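Local coordinates for TonB-dependent siderophore receptor (Pseudomonas aeruginosa 39016, PDB 5NEC), which probably takes up ferric siderophores, and drug conjugates built on them, across the outer membrane of Pseudomonas aeruginosa in a TonB-dependent way, at residues K710-A713 with A714-S718; Y666-V669 with G670-Y674. All coordinates share one frame; numbering follows the deposited sequence.

Contact 1. Residues K710-A713 with A714-S718; sequences KAYA and AHYAS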
# COMPACT_ATOMS: atom_id res chain seq x y z
N LYS A 710 3.00 3.10 -12.69
CA LYS A 710 1.63 2.58 -12.79
C LYS A 710 1.18 2.61 -14.24
O LYS A 710 1.33 3.63 -14.92
CB LYS A 710 0.62 3.39 -11.97
CG LYS A 710 0.98 3.61 -10.50
CD LYS A 710 0.20 4.76 -9.92
CE LYS A 710 0.66 5.04 -8.50
NZ LYS A 710 2.08 5.49 -8.43
N ALA A 711 0.66 1.47 -14.71
CA ALA A 711 0.11 1.34 -16.04
C ALA A 711 -1.39 1.21 -15.89
O ALA A 711 -1.85 0.23 -15.34
CB ALA A 711 0.69 0.11 -16.72
N TYR A 712 -2.15 2.19 -16.37
CA TYR A 712 -3.61 2.11 -16.34
C TYR A 712 -4.16 1.36 -17.54
O TYR A 712 -3.47 1.18 -18.54
CB TYR A 712 -4.24 3.51 -16.18
CG TYR A 712 -3.68 4.20 -14.96
CD1 TYR A 712 -3.95 3.71 -13.67
CD2 TYR A 712 -2.82 5.30 -15.07
CE1 TYR A 712 -3.42 4.33 -12.54
CE2 TYR A 712 -2.29 5.92 -13.96
CZ TYR A 712 -2.59 5.43 -12.69
OH TYR A 712 -2.03 6.05 -11.60
N ALA A 713 -5.40 0.92 -17.42
CA ALA A 713 -6.04 0.05 -18.42
C ALA A 713 -6.26 0.71 -19.77
O ALA A 713 -6.36 0.02 -20.78
CB ALA A 713 -7.36 -0.49 -17.90
N ALA A 714 -6.36 2.03 -19.77
CA ALA A 714 -6.50 2.78 -20.99
C ALA A 714 -5.82 4.14 -20.85
O ALA A 714 -5.57 4.61 -19.75
CB ALA A 714 -7.97 2.94 -21.33
N HIS A 715 -5.48 4.72 -22.00
CA HIS A 715 -5.23 6.14 -22.15
C HIS A 715 -3.84 6.61 -21.76
O HIS A 715 -3.23 7.36 -22.53
CB HIS A 715 -6.29 6.96 -21.43
CG HIS A 715 -7.70 6.56 -21.74
ND1 HIS A 715 -8.11 6.24 -23.02
CD2 HIS A 715 -8.79 6.43 -20.95
CE1 HIS A 715 -9.40 5.93 -23.00
NE2 HIS A 715 -9.83 6.04 -21.76
N TYR A 716 -3.34 6.21 -20.59
CA TYR A 716 -2.12 6.79 -20.02
C TYR A 716 -1.46 5.97 -18.91
O TYR A 716 -2.02 4.99 -18.43
CB TYR A 716 -2.40 8.21 -19.51
CG TYR A 716 -3.12 8.26 -18.18
CD1 TYR A 716 -4.47 7.92 -18.09
CD2 TYR A 716 -2.45 8.65 -17.01
CE1 TYR A 716 -5.13 7.94 -16.88
CE2 TYR A 716 -3.10 8.68 -15.79
CZ TYR A 716 -4.44 8.34 -15.74
OH TYR A 716 -5.09 8.37 -14.55
N ALA A 717 -0.28 6.41 -18.52
CA ALA A 717 0.49 5.84 -17.43
C ALA A 717 1.09 6.94 -16.56
O ALA A 717 1.28 8.09 -16.99
CB ALA A 717 1.62 5.00 -18.00
N SER A 718 1.41 6.57 -15.33
CA SER A 718 2.00 7.48 -14.36
C SER A 718 3.50 7.39 -14.44
O SER A 718 4.04 6.30 -14.42
CB SER A 718 1.52 7.13 -12.96
OG SER A 718 2.26 7.88 -12.01

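Contact 2. Residues Y666-V669 with G670-Y674; sequences YGDV and GNTVY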
# COMPACT_ATOMS: atom_id res chain seq x y z
N TYR A 666 1.63 -4.83 -18.10
CA TYR A 666 0.45 -4.51 -18.89
C TYR A 666 -0.61 -3.77 -18.08
O TYR A 666 -0.83 -4.07 -16.91
CB TYR A 666 -0.19 -5.77 -19.44
CG TYR A 666 0.65 -6.47 -20.45
CD1 TYR A 666 0.67 -6.03 -21.79
CD2 TYR A 666 1.41 -7.58 -20.11
CE1 TYR A 666 1.44 -6.69 -22.74
CE2 TYR A 666 2.18 -8.23 -21.06
CZ TYR A 666 2.19 -7.78 -22.36
OH TYR A 666 2.96 -8.43 -23.26
N GLY A 667 -1.26 -2.84 -18.73
CA GLY A 667 -2.34 -2.07 -18.15
C GLY A 667 -3.68 -2.76 -18.22
O GLY A 667 -4.51 -2.58 -17.33
N ASP A 668 -3.93 -3.53 -19.28
CA ASP A 668 -5.28 -4.10 -19.52
C ASP A 668 -5.25 -5.61 -19.66
O ASP A 668 -4.22 -6.19 -20.00
CB ASP A 668 -5.95 -3.46 -20.75
CG ASP A 668 -5.14 -3.64 -22.05
OD1 ASP A 668 -3.88 -3.75 -21.99
OD2 ASP A 668 -5.76 -3.67 -23.15
N VAL A 669 -6.39 -6.25 -19.36
CA VAL A 669 -6.58 -7.69 -19.63
C VAL A 669 -6.29 -8.02 -21.10
O VAL A 669 -5.78 -9.09 -21.38
CB VAL A 669 -7.99 -8.23 -19.24
CG1 VAL A 669 -8.19 -8.17 -17.74
CG2 VAL A 669 -9.12 -7.49 -19.96
N GLY A 670 -6.61 -7.10 -22.01
CA GLY A 670 -6.34 -7.28 -23.43
C GLY A 670 -4.87 -7.22 -23.85
O GLY A 670 -4.55 -7.57 -24.98
N ASN A 671 -3.99 -6.76 -22.96
CA ASN A 671 -2.54 -6.69 -23.19
C ASN A 671 -2.16 -5.80 -24.39
O ASN A 671 -1.18 -6.08 -25.09
CB ASN A 671 -1.91 -8.09 -23.35
CG ASN A 671 -1.91 -8.94 -22.07
OD1 ASN A 671 -1.23 -9.96 -22.03
ND2 ASN A 671 -2.67 -8.55 -21.05
N THR A 672 -2.92 -4.72 -24.60
CA THR A 672 -2.70 -3.75 -25.70
C THR A 672 -1.90 -2.53 -25.29
O THR A 672 -1.44 -1.77 -26.16
CB THR A 672 -4.04 -3.27 -26.32
OG1 THR A 672 -4.76 -2.46 -25.38
CG2 THR A 672 -4.90 -4.45 -26.74
N VAL A 673 -1.73 -2.31 -23.99
CA VAL A 673 -0.91 -1.21 -23.48
C VAL A 673 -0.03 -1.70 -22.33
O VAL A 673 -0.39 -2.65 -21.62
CB VAL A 673 -1.74 0.02 -23.03
CG1 VAL A 673 -2.51 0.60 -24.21
CG2 VAL A 673 -2.70 -0.32 -21.88
N TYR A 674 1.12 -1.06 -22.16
CA TYR A 674 2.11 -1.52 -21.19
C TYR A 674 3.10 -0.42 -20.88
O TYR A 674 3.18 0.57 -21.61
CB TYR A 674 2.85 -2.77 -21.72
CG TYR A 674 3.97 -2.50 -22.70
CD1 TYR A 674 3.70 -2.35 -24.06
CD2 TYR A 674 5.30 -2.42 -22.28
CE1 TYR A 674 4.73 -2.12 -24.98
CE2 TYR A 674 6.32 -2.19 -23.16
CZ TYR A 674 6.04 -2.05 -24.52
OH TYR A 674 7.08 -1.80 -25.38

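Contact 1. Residues K710-A713 with A714-S718
K710 and S718 form the hydrogen-bonded pair of a short antiparallel beta hairpin, strands 708-711 and 716-719, set in the long loop before the last barrel strand. S718 N donates to K710 O at 3.0 Å with an N-H...O angle of 163°. The next pair, A711 with A717, is non-hydrogen-bonded, its CA atoms 4.7 Å apart. Closer to the bend the pairing loosens: Y712 N reaches Y716 O only at 3.5 Å, a weak bond.

Near the bend the rings of Y712 and Y716 lean against each other. Y712 CD2 lies above one face of the Y716 ring, offset toward its rim, and Y712 CE2 comes within 3.4 Å of Y716 CE2. The centroids are 4.7 Å apart and the planes inclined at 39°, an oblique aromatic pair. With chi1 at 77°, Y716 CG is flanked by its own N and C, which brings the ring towards the CD2-CE2 side of Y712. On the opposite sheet face to A711, K710 CB packs on S718 CB at 4.0 Å, while K710 NZ bonds to Q71 and S718 OG to D709. Between these two segments, then, one good strand-to-strand bond lies away from the bend; nearer it, ring contact accompanies the weak Y712 N bond, and Y246 OH binds Y712 O from outside.

Contact 2. Residues Y666-V669 with G670-Y674
Between Y666 and Y674, a non-hydrogen-bonded antiparallel pair with CA atoms 4.1 Å apart, the chain reverses through a type I turn from D668 to N671. G667 N donates to V673 O at 3.0 Å and nearly straight (169°). At the turn, N671 N closes on D668 O at 3.0 Å, and N671 takes positive phi and psi, a left-handed conformation that redirects the chain towards T672.

The same D668 O is gripped a second time, by N671 ND2 at 3.0 Å, lying in the carbonyl plane. This amide also lies over one face of the Y666 ring. N671 CG sits over the ring centre, 3.8 Å above the Y666 ring plane, with amide and ring only 9° from parallel; N671 CB adds a CH-pi contact on that face. A bond from E632 N to N671 OD1 helps fix the rotation of the amide.

A chi1 of 59° swings the D668 carboxylate back towards the amides of the returning chain. OD1 of D668 accepts T672 N at 2.9 Å through its syn lone pair, and V673 N donates to D668 OD1 at 3.3 Å, tilted out of the carboxylate plane. T672 OG1 donates to D668 OD2 at 2.7 Å, also on the syn side but again tilted out of that plane. Three donors in this arc would probably favour the ionised carboxylate.

This loop, a type I turn braced by an aspartate carboxylate that bonds backbone amides across it, with an aromatic ring stacked on an asparagine amide, connects the neighbouring barrel strands 653-666 and 674-688 as a beta hairpin, probably on the extracellular side.

How the contacts relate
Contact 2 precedes contact 1 along the chain, and their centres lie about 9 Å apart on the same side of the chain's centre. Contact 2 joins two neighbouring strands of the barrel wall; contact 1 belongs to a small three-stranded sheet with strand 244-245, within the connection from strand 693-700 to 724-733. The two meet directly: A713 O packs on D668 CB at 3.5 Å, and Y712 O faces V673 CG2 at 3.7 Å. Y246 touches both. A711 and A717 also rest on V675 of strand 674-688, so the hairpin lies against the strand that contact 2 leads into. K710 reaches Q71 of the plug domain, linking the contact 1 hairpin to the plug.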